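Local coordinates for protein NADH oxidoreductase (Mesorhizobium loti, PDB 3PI7) that probably acts as an NADPH-binding oxidoreductase, pairing a GroES-like domain with a Rossmann nucleotide-binding fold, at residues 327-330 / 331-335; 110-113 / 114-117; 237-240 / 241-244. All blocks are in the same frame, centred on the assembly; numbering follows the deposited sequence.

How the interactions relate
All three interactions are local, each within one continuous run of the chain, and none touches another. Interaction 2 ends a strand of the GroES-like domain; its turn binds a glycerol, and a second glycerol lies near Trp117. Interaction 1 lies in helix 327-338, between strands 323-326 and 345-348, which belong to the same mixed sheet as strand 107-111. Their centres are about 21 Å apart. Interaction 3 belongs to the Rossmann half, where strand 236-239 leads to helix 243-252. Its centre is about 27 Å from that of interaction 2, across the chain's centre, and about 29 Å from that of interaction 1. The potassium ion is held elsewhere, by Asp19 and Tyr21.

Interaction 1 of 3, residues 327-330 / 331-335; sequences LAEA and IAWVP
Ala330 and Val334 form the close-packed side of this helical turn. Val334 N donates to Ala330 O at 3.0 Å, and Ala330 CB meets Val334 CG2 at 3.9 Å. CG2, anti to the Val334 carbonyl carbon, rests against Ala330 CB on the turn before. Beyond this pair, Leu14 packs on Ala330, and Met33 and Ile61 on Val334, so this face of helix 327-338 is buried. The other side is looser, and Trp333 is exposed to solvent. Glu329 and Trp333 lie alongside each other and point the same way. Their backbones are joined by the bond from Trp333 N to Glu329 O, 2.9 Å. The Glu329 chain bends at chi2 (-67°), which brings OE1 to the edge of the indole, in its plane, 3.1 Å from Trp333 NE1. The carboxylate and ring planes are 30° apart. Ala332 CB sits over one face of the ring, toward the rim. Replacing Glu329 by alanine would probably deprive the indole edge of its carboxylate neighbour and leave the ring less restrained. Two waters enter the helix on the Leu327-Ile331 and Ala328-Ala332 side. One links Leu327 O (2.8 Å) to Ile331 N, and the other links Ala328 O to Ala332 N (2.9 Å). The bridges stand in for direct backbone bonds, consistent with a hydrated stretch of helix, while Glu329 O and Ala330 O keep theirs.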
ATOM      1  N   LEU A 327      41.307   1.247  -3.771  1.00 14.00           N
ATOM      2  CA  LEU A 327      40.667   2.561  -3.620  0.50 13.35           C
ATOM      3  C   LEU A 327      41.209   3.547  -4.666  1.00 17.92           C
ATOM      4  O   LEU A 327      40.438   4.354  -5.177  1.00 17.38           O
ATOM      5  CB  LEU A 327      40.858   3.117  -2.210  0.50 12.80           C
ATOM      6  CG  LEU A 327      40.016   4.356  -1.861  0.50 17.09           C
ATOM      7  CD1 LEU A 327      39.506   4.273  -0.447  0.50 17.24           C
ATOM      8  CD2 LEU A 327      40.810   5.635  -2.066  0.50 16.50           C
ATOM      9  N   ALA A 328      42.509   3.457  -5.017  1.00 16.91           N
ATOM     10  CA  ALA A 328      43.160   4.319  -6.000  1.00 17.02           C
ATOM     11  C   ALA A 328      42.603   4.128  -7.405  1.00 19.12           C
ATOM     12  O   ALA A 328      42.855   4.969  -8.262  1.00 20.41           O
ATOM     13  CB  ALA A 328      44.667   4.086  -6.019  1.00 17.58           C
ATOM     14  N   GLU A 329      41.942   3.001  -7.650  1.00 14.50           N
ATOM     15  CA  GLU A 329      41.339   2.654  -8.933  1.00 16.00           C
ATOM     16  C   GLU A 329      39.823   2.803  -8.928  1.00 17.54           C
ATOM     17  O   GLU A 329      39.221   2.636  -9.981  1.00 15.39           O
ATOM     18  CB  GLU A 329      41.665   1.182  -9.317  1.00 17.36           C
ATOM     19  CG  GLU A 329      43.140   0.871  -9.530  1.00 16.89           C
ATOM     20  CD  GLU A 329      43.784   1.548 -10.724  1.00 27.25           C
ATOM     21  OE1 GLU A 329      43.089   2.255 -11.496  1.00 23.62           O
ATOM     22  OE2 GLU A 329      45.010   1.384 -10.867  1.00 31.44           O
ATOM     23  N   ALA A 330      39.193   3.032  -7.756  1.00 16.04           N
ATOM     24  CA  ALA A 330      37.748   3.005  -7.632  1.00 14.81           C
ATOM     25  C   ALA A 330      37.016   4.051  -8.491  1.00 19.52           C
ATOM     26  O   ALA A 330      36.031   3.701  -9.146  1.00 19.52           O
ATOM     27  CB  ALA A 330      37.352   3.152  -6.174  1.00 14.55           C
ATOM     28  N   ILE A 331      37.487   5.311  -8.505  1.00 16.71           N
ATOM     29  CA  ILE A 331      36.807   6.366  -9.284  1.00 18.17           C
ATOM     30  C   ILE A 331      36.776   5.972 -10.742  1.00 23.90           C
ATOM     31  O   ILE A 331      35.735   6.047 -11.405  1.00 23.29           O
ATOM     32  CB  ILE A 331      37.480   7.762  -9.070  1.00 21.79           C
ATOM     33  CG1 ILE A 331      37.329   8.230  -7.599  1.00 22.15           C
ATOM     34  CG2 ILE A 331      36.935   8.830 -10.052  1.00 22.43           C
ATOM     35  CD1 ILE A 331      35.977   8.520  -7.151  1.00 23.43           C
ATOM     36  N   ALA A 332      37.906   5.490 -11.236  1.00 21.44           N
ATOM     37  CA  ALA A 332      37.981   5.143 -12.634  1.00 20.73           C
ATOM     38  C   ALA A 332      37.250   3.874 -13.000  1.00 24.43           C
ATOM     39  O   ALA A 332      36.604   3.867 -14.040  1.00 25.87           O
ATOM     40  CB  ALA A 332      39.440   5.012 -13.065  1.00 21.79           C
ATOM     41  N   TRP A 333      37.342   2.802 -12.192  1.00 20.84           N
ATOM     42  CA  TRP A 333      36.873   1.504 -12.667  1.00 22.45           C
ATOM     43  C   TRP A 333      35.745   0.823 -11.931  1.00 22.68           C
ATOM     44  O   TRP A 333      35.317  -0.249 -12.386  1.00 20.44           O
ATOM     45  CB  TRP A 333      38.070   0.538 -12.768  1.00 23.10           C
ATOM     46  CG  TRP A 333      39.228   1.126 -13.522  1.00 26.16           C
ATOM     47  CD1 TRP A 333      40.474   1.368 -13.033  1.00 28.85           C
ATOM     48  CD2 TRP A 333      39.197   1.696 -14.846  1.00 27.52           C
ATOM     49  NE1 TRP A 333      41.240   2.009 -13.980  1.00 29.65           N
ATOM     50  CE2 TRP A 333      40.489   2.194 -15.114  1.00 32.20           C
ATOM     51  CE3 TRP A 333      38.211   1.789 -15.854  1.00 29.54           C
ATOM     52  CZ2 TRP A 333      40.815   2.819 -16.328  1.00 32.67           C
ATOM     53  CZ3 TRP A 333      38.528   2.428 -17.045  1.00 31.98           C
ATOM     54  CH2 TRP A 333      39.823   2.911 -17.284  1.00 33.45           C
ATOM     55  N   VAL A 334      35.224   1.401 -10.848  1.00 18.58           N
ATOM     56  CA  VAL A 334      34.063   0.765 -10.219  1.00 18.74           C
ATOM     57  C   VAL A 334      32.868   0.721 -11.257  1.00 21.54           C
ATOM     58  O   VAL A 334      32.283  -0.342 -11.383  1.00 21.97           O
ATOM     59  CB  VAL A 334      33.678   1.434  -8.887  1.00 21.83           C
ATOM     60  CG1 VAL A 334      32.196   1.257  -8.572  1.00 21.73           C
ATOM     61  CG2 VAL A 334      34.553   0.901  -7.753  1.00 21.62           C
ATOM     62  N   PRO A 335      32.521   1.776 -12.036  1.00 20.28           N
ATOM     63  CA  PRO A 335      31.369   1.650 -12.956  1.00 19.99           C
ATOM     64  C   PRO A 335      31.516   0.513 -13.961  1.00 25.29           C
ATOM     65  O   PRO A 335      30.535  -0.174 -14.230  1.00 24.53           O
ATOM     66  CB  PRO A 335      31.306   3.012 -13.648  1.00 22.30           C
ATOM     67  CG  PRO A 335      31.898   3.935 -12.677  1.00 26.07           C
ATOM     68  CD  PRO A 335      33.053   3.152 -12.078  1.00 21.82           C
TER
HETATM   69  O   HOH W   1      40.019   6.195  -7.187  1.00 17.04           O
HETATM   70  O   HOH W   2      40.498   5.866 -10.064  1.00 22.40           O

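Interaction 2 of 3, residues 110-113 / 114-117; sequences FATG and LSNW. With GOL (glycerol), chain B.
Thr112 and Ser115 close a type II' beta turn, whose first corner, Gly113, has the unusual backbone angles phi 51° and psi -116°. A side chain on Gly113 would run into Leu114 N. The turn is fastened by Ser115 N donating to Thr112 O at 2.8 Å, in a fairly straight bond. The donor is tilted somewhat from the carbonyl plane. Ser115 also starts a second small motif. Its OG stands between the backbone N and the carbonyl carbon (chi1 76°), and from there it accepts from Trp117 N at 3.1 Å. This is an ST turn. The same hydroxyl is also hydrogen-bonded to Val125 O of strand 123-127. Thr112 has its OG1 in the equivalent place, where it is hydrogen-bonded to Gly84 O. Its methyl goes the other way: CG2 lies 3.5 Å from Trp117 O and also meets the edge of the Phe110 ring, in the ring plane. A glycerol, probably from the crystallisation liquor, bridges Gly113 and Asn116 through its O3. Asn116 N donates to glycerol O3 at 2.9 Å, and O3 in turn donates to Gly113 O. The distance from glycerol O3 to Gly113 O is 2.5 Å, very short, so its exact length is doubtful. Glycerol C3 comes within 3.2 Å of Thr112 OG1, and the ligand is hydrogen-bonded further to Pro82 O and Gly84 O. The arrangement is a type II' turn that shares Ser115 with an ST turn, leading the chain out of strand 107-111 toward strand 123-127 in the GroES-like domain.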
ATOM      1  N   PHE A 110      30.964  -3.591   9.791  1.00  8.84           N
ATOM      2  CA  PHE A 110      30.347  -2.386  10.319  1.00  8.44           C
ATOM      3  C   PHE A 110      29.445  -1.718   9.296  1.00 12.96           C
ATOM      4  O   PHE A 110      29.650  -1.886   8.099  1.00 13.29           O
ATOM      5  CB  PHE A 110      31.398  -1.390  10.814  1.00 10.08           C
ATOM      6  CG  PHE A 110      32.268  -0.854   9.713  1.00 10.32           C
ATOM      7  CD1 PHE A 110      33.421  -1.529   9.323  1.00 12.64           C
ATOM      8  CD2 PHE A 110      31.954   0.343   9.083  1.00 11.04           C
ATOM      9  CE1 PHE A 110      34.223  -1.040   8.278  1.00 13.27           C
ATOM     10  CE2 PHE A 110      32.735   0.814   8.026  1.00 11.63           C
ATOM     11  CZ  PHE A 110      33.870   0.126   7.646  1.00 11.65           C
ATOM     12  N   ALA A 111      28.508  -0.910   9.792  1.00 11.31           N
ATOM     13  CA  ALA A 111      27.600  -0.107   8.991  1.00 13.10           C
ATOM     14  C   ALA A 111      27.772   1.314   9.494  1.00 15.45           C
ATOM     15  O   ALA A 111      27.723   1.554  10.700  1.00 14.44           O
ATOM     16  CB  ALA A 111      26.160  -0.610   9.140  1.00 13.91           C
ATOM     17  N   THR A 112      28.085   2.232   8.595  1.00 10.55           N
ATOM     18  CA  THR A 112      28.376   3.613   8.994  1.00 10.49           C
ATOM     19  C   THR A 112      27.133   4.414   9.304  1.00 14.51           C
ATOM     20  O   THR A 112      27.226   5.405  10.050  1.00 13.54           O
ATOM     21  CB  THR A 112      29.223   4.293   7.909  1.00 17.40           C
ATOM     22  OG1 THR A 112      28.503   4.238   6.676  1.00 16.50           O
ATOM     23  CG2 THR A 112      30.543   3.612   7.714  1.00 13.16           C
ATOM     24  N   GLY A 113      25.983   3.987   8.770  1.00 12.29           N
ATOM     25  CA  GLY A 113      24.688   4.612   9.005  1.00 11.85           C
ATOM     26  C   GLY A 113      24.711   6.103   8.774  1.00 15.73           C
ATOM     27  O   GLY A 113      24.999   6.550   7.670  1.00 17.01           O
ATOM     28  N   LEU A 114      24.470   6.858   9.826  1.00 14.18           N
ATOM     29  CA  LEU A 114      24.422   8.322   9.775  1.00 15.19           C
ATOM     30  C   LEU A 114      25.702   8.955  10.288  1.00 15.88           C
ATOM     31  O   LEU A 114      25.713  10.156  10.594  1.00 15.74           O
ATOM     32  CB  LEU A 114      23.241   8.836  10.612  1.00 15.00           C
ATOM     33  CG  LEU A 114      21.850   8.331  10.259  1.00 20.50           C
ATOM     34  CD1 LEU A 114      20.837   8.853  11.283  1.00 22.28           C
ATOM     35  CD2 LEU A 114      21.441   8.792   8.883  1.00 22.72           C
ATOM     36  N   SER A 115      26.789   8.188  10.396  1.00  9.69           N
ATOM     37  CA  SER A 115      28.031   8.794  10.940  1.00 10.48           C
ATOM     38  C   SER A 115      28.611   9.891  10.025  1.00 14.51           C
ATOM     39  O   SER A 115      29.313  10.799  10.499  1.00 13.68           O
ATOM     40  CB  SER A 115      29.110   7.725  11.125  1.00 12.13           C
ATOM     41  OG  SER A 115      29.670   7.375   9.862  1.00 13.67           O
ATOM     42  N   ASN A 116      28.323   9.796   8.715  1.00 10.60           N
ATOM     43  CA  ASN A 116      28.844  10.711   7.706  1.00 10.86           C
ATOM     44  C   ASN A 116      30.391  10.621   7.605  1.00 15.45           C
ATOM     45  O   ASN A 116      31.044  11.572   7.191  1.00 12.83           O
ATOM     46  CB  ASN A 116      28.353  12.142   7.942  1.00 15.85           C
ATOM     47  CG  ASN A 116      26.897  12.276   7.547  1.00 20.85           C
ATOM     48  OD1 ASN A 116      26.497  11.804   6.475  1.00 14.25           O
ATOM     49  ND2 ASN A 116      26.097  12.969   8.376  1.00 18.45           N
ATOM     50  N   TRP A 117      30.933   9.423   7.884  1.00 13.48           N
ATOM     51  CA  TRP A 117      32.335   9.016   7.696  1.00 12.58           C
ATOM     52  C   TRP A 117      32.280   7.610   7.150  1.00 13.82           C
ATOM     53  O   TRP A 117      32.347   6.638   7.899  1.00 12.90           O
ATOM     54  CB  TRP A 117      33.145   9.097   8.998  1.00 11.40           C
ATOM     55  CG  TRP A 117      33.285  10.505   9.467  1.00 11.91           C
ATOM     56  CD1 TRP A 117      32.584  11.109  10.466  1.00 15.46           C
ATOM     57  CD2 TRP A 117      34.053  11.530   8.835  1.00 12.57           C
ATOM     58  NE1 TRP A 117      32.944  12.432  10.559  1.00 15.59           N
ATOM     59  CE2 TRP A 117      33.816  12.726   9.544  1.00 16.86           C
ATOM     60  CE3 TRP A 117      34.964  11.545   7.762  1.00 14.21           C
ATOM     61  CZ2 TRP A 117      34.444  13.921   9.215  1.00 17.80           C
ATOM     62  CZ3 TRP A 117      35.584  12.742   7.428  1.00 16.11           C
ATOM     63  CH2 TRP A 117      35.318  13.911   8.152  1.00 16.77           C
TER
HETATM   64  C1  GOL B 349      27.912   9.016   4.653  1.00 29.03           C
HETATM   65  O1  GOL B 349      28.915   9.397   3.772  1.00 22.18           O
HETATM   66  C2  GOL B 349      27.815   7.511   4.850  1.00 29.15           C
HETATM   67  O2  GOL B 349      28.736   6.862   3.974  1.00 30.93           O
HETATM   68  C3  GOL B 349      28.003   7.379   6.332  1.00 29.53           C
HETATM   69  O3  GOL B 349      26.841   8.066   6.951  1.00 29.09           O

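Interaction 3 of 3, residues 237-240 / 241-244; sequences FLDA and VTGP
Asp239 holds CG opposite its backbone N (chi1 179°), and a modest twist about chi2 turns the carboxylate toward the backbone N-H groups of Val241 and Thr242. OD1 accepts from both, and both approach the same face of the carboxylate plane. Thr242 N comes on the syn side, 26° out of that plane, at 3.0 Å. This bond is almost straight, with an N-H...O angle of 177°. Val241 N reaches OD1 at the same length but from well above the plane. OD2 adds a weak bond from Thr242 N, at 3.1 Å. It also lies 3.6 Å from Thr242 CG2. The bond from Val241 N, two residues on, to OD1 makes an Asx turn. It sits at the C-terminal end of strand 236-239, where the parallel sheet of the Rossmann fold passes into helix 243-252 in a beta-alpha-beta unit completed by strand 258-261. The carboxylate is buried, and both its oxygens have further partners: Thr171 OG1 bonds to OD1, and Trp259 NE1 to OD2. Thr171 OG1 also bonds to Ala240 N, so one hydroxyl serves both the aspartate and the next residue. Thr242 and Gly243 both have positive phi, where the chain turns from the strand toward helix 243-252. At Thr242, OG1 is placed between the backbone N and the carbonyl carbon, and it donates back to Val241 O at 2.7 Å. The side chain of Thr242 is also packed by Pro275 of the second subunit.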
ATOM      1  N   PHE A 237       5.394 -10.033  -2.337  1.00 10.76           N
ATOM      2  CA  PHE A 237       6.198  -9.570  -3.464  1.00  9.73           C
ATOM      3  C   PHE A 237       7.222  -8.594  -2.912  1.00 13.57           C
ATOM      4  O   PHE A 237       6.855  -7.514  -2.438  1.00 12.68           O
ATOM      5  CB  PHE A 237       5.274  -8.933  -4.523  1.00 11.43           C
ATOM      6  CG  PHE A 237       5.930  -8.121  -5.615  1.00 12.57           C
ATOM      7  CD1 PHE A 237       7.200  -8.459  -6.101  1.00 14.50           C
ATOM      8  CD2 PHE A 237       5.280  -7.030  -6.173  1.00 12.89           C
ATOM      9  CE1 PHE A 237       7.809  -7.693  -7.097  1.00 14.62           C
ATOM     10  CE2 PHE A 237       5.871  -6.297  -7.215  1.00 14.66           C
ATOM     11  CZ  PHE A 237       7.114  -6.655  -7.691  1.00 12.97           C
ATOM     12  N   LEU A 238       8.508  -8.983  -2.971  1.00 12.57           N
ATOM     13  CA  LEU A 238       9.626  -8.161  -2.499  1.00 11.42           C
ATOM     14  C   LEU A 238      10.150  -7.452  -3.719  1.00 12.77           C
ATOM     15  O   LEU A 238      10.666  -8.090  -4.643  1.00 12.92           O
ATOM     16  CB  LEU A 238      10.707  -9.016  -1.786  1.00 11.48           C
ATOM     17  CG  LEU A 238      10.198  -9.891  -0.630  1.00 13.57           C
ATOM     18  CD1 LEU A 238      11.351 -10.735  -0.029  1.00 14.84           C
ATOM     19  CD2 LEU A 238       9.580  -9.035   0.456  1.00 14.36           C
ATOM     20  N   ASP A 239       9.965  -6.139  -3.755  1.00  9.27           N
ATOM     21  CA  ASP A 239      10.283  -5.390  -4.954  1.00 10.10           C
ATOM     22  C   ASP A 239      11.418  -4.379  -4.787  1.00 14.56           C
ATOM     23  O   ASP A 239      11.280  -3.408  -4.041  1.00 14.07           O
ATOM     24  CB  ASP A 239       9.003  -4.661  -5.387  1.00 11.64           C
ATOM     25  CG  ASP A 239       9.130  -3.795  -6.632  1.00 14.48           C
ATOM     26  OD1 ASP A 239       9.956  -4.131  -7.518  1.00 14.25           O
ATOM     27  OD2 ASP A 239       8.374  -2.813  -6.738  1.00 14.69           O
ATOM     28  N   ALA A 240      12.499  -4.559  -5.563  1.00 13.59           N
ATOM     29  CA  ALA A 240      13.642  -3.643  -5.575  1.00 14.49           C
ATOM     30  C   ALA A 240      13.580  -2.661  -6.768  1.00 17.31           C
ATOM     31  O   ALA A 240      14.448  -1.776  -6.876  1.00 18.50           O
ATOM     32  CB  ALA A 240      14.950  -4.455  -5.690  1.00 15.25           C
ATOM     33  N   VAL A 241      12.626  -2.859  -7.696  1.00 11.81           N
ATOM     34  CA  VAL A 241      12.638  -2.180  -8.979  1.00 12.16           C
ATOM     35  C   VAL A 241      11.572  -1.105  -9.097  1.00 16.01           C
ATOM     36  O   VAL A 241      11.891   0.008  -9.522  1.00 14.91           O
ATOM     37  CB  VAL A 241      12.521  -3.239 -10.122  1.00 15.77           C
ATOM     38  CG1 VAL A 241      12.438  -2.603 -11.505  1.00 16.92           C
ATOM     39  CG2 VAL A 241      13.698  -4.225 -10.086  1.00 15.15           C
ATOM     40  N   THR A 242      10.310  -1.428  -8.717  1.00 11.56           N
ATOM     41  CA  THR A 242       9.150  -0.559  -8.878  1.00 11.44           C
ATOM     42  C   THR A 242       8.940  -0.371 -10.377  1.00 15.52           C
ATOM     43  O   THR A 242       9.276  -1.273 -11.149  1.00 15.27           O
ATOM     44  CB  THR A 242       9.192   0.752  -8.048  1.00 14.30           C
ATOM     45  OG1 THR A 242      10.004   1.734  -8.701  1.00 15.62           O
ATOM     46  CG2 THR A 242       9.653   0.522  -6.615  1.00 14.60           C
ATOM     47  N   GLY A 243       8.275   0.719 -10.758  1.00 13.38           N
ATOM     48  CA  GLY A 243       7.949   1.003 -12.150  1.00 12.61           C
ATOM     49  C   GLY A 243       6.955   0.032 -12.764  1.00 16.74           C
ATOM     50  O   GLY A 243       6.297  -0.741 -12.054  1.00 15.93           O
ATOM     51  N   PRO A 244       6.876   0.055 -14.105  1.00 15.98           N
ATOM     52  CA  PRO A 244       5.921  -0.809 -14.844  1.00 15.68           C
ATOM     53  C   PRO A 244       6.043  -2.303 -14.584  1.00 18.07           C
ATOM     54  O   PRO A 244       5.014  -3.002 -14.553  1.00 15.99           O
ATOM     55  CB  PRO A 244       6.256  -0.518 -16.312  1.00 18.60           C
ATOM     56  CG  PRO A 244       6.832   0.852 -16.299  1.00 23.28           C
ATOM     57  CD  PRO A 244       7.602   0.967 -15.018  1.00 18.30           C
TER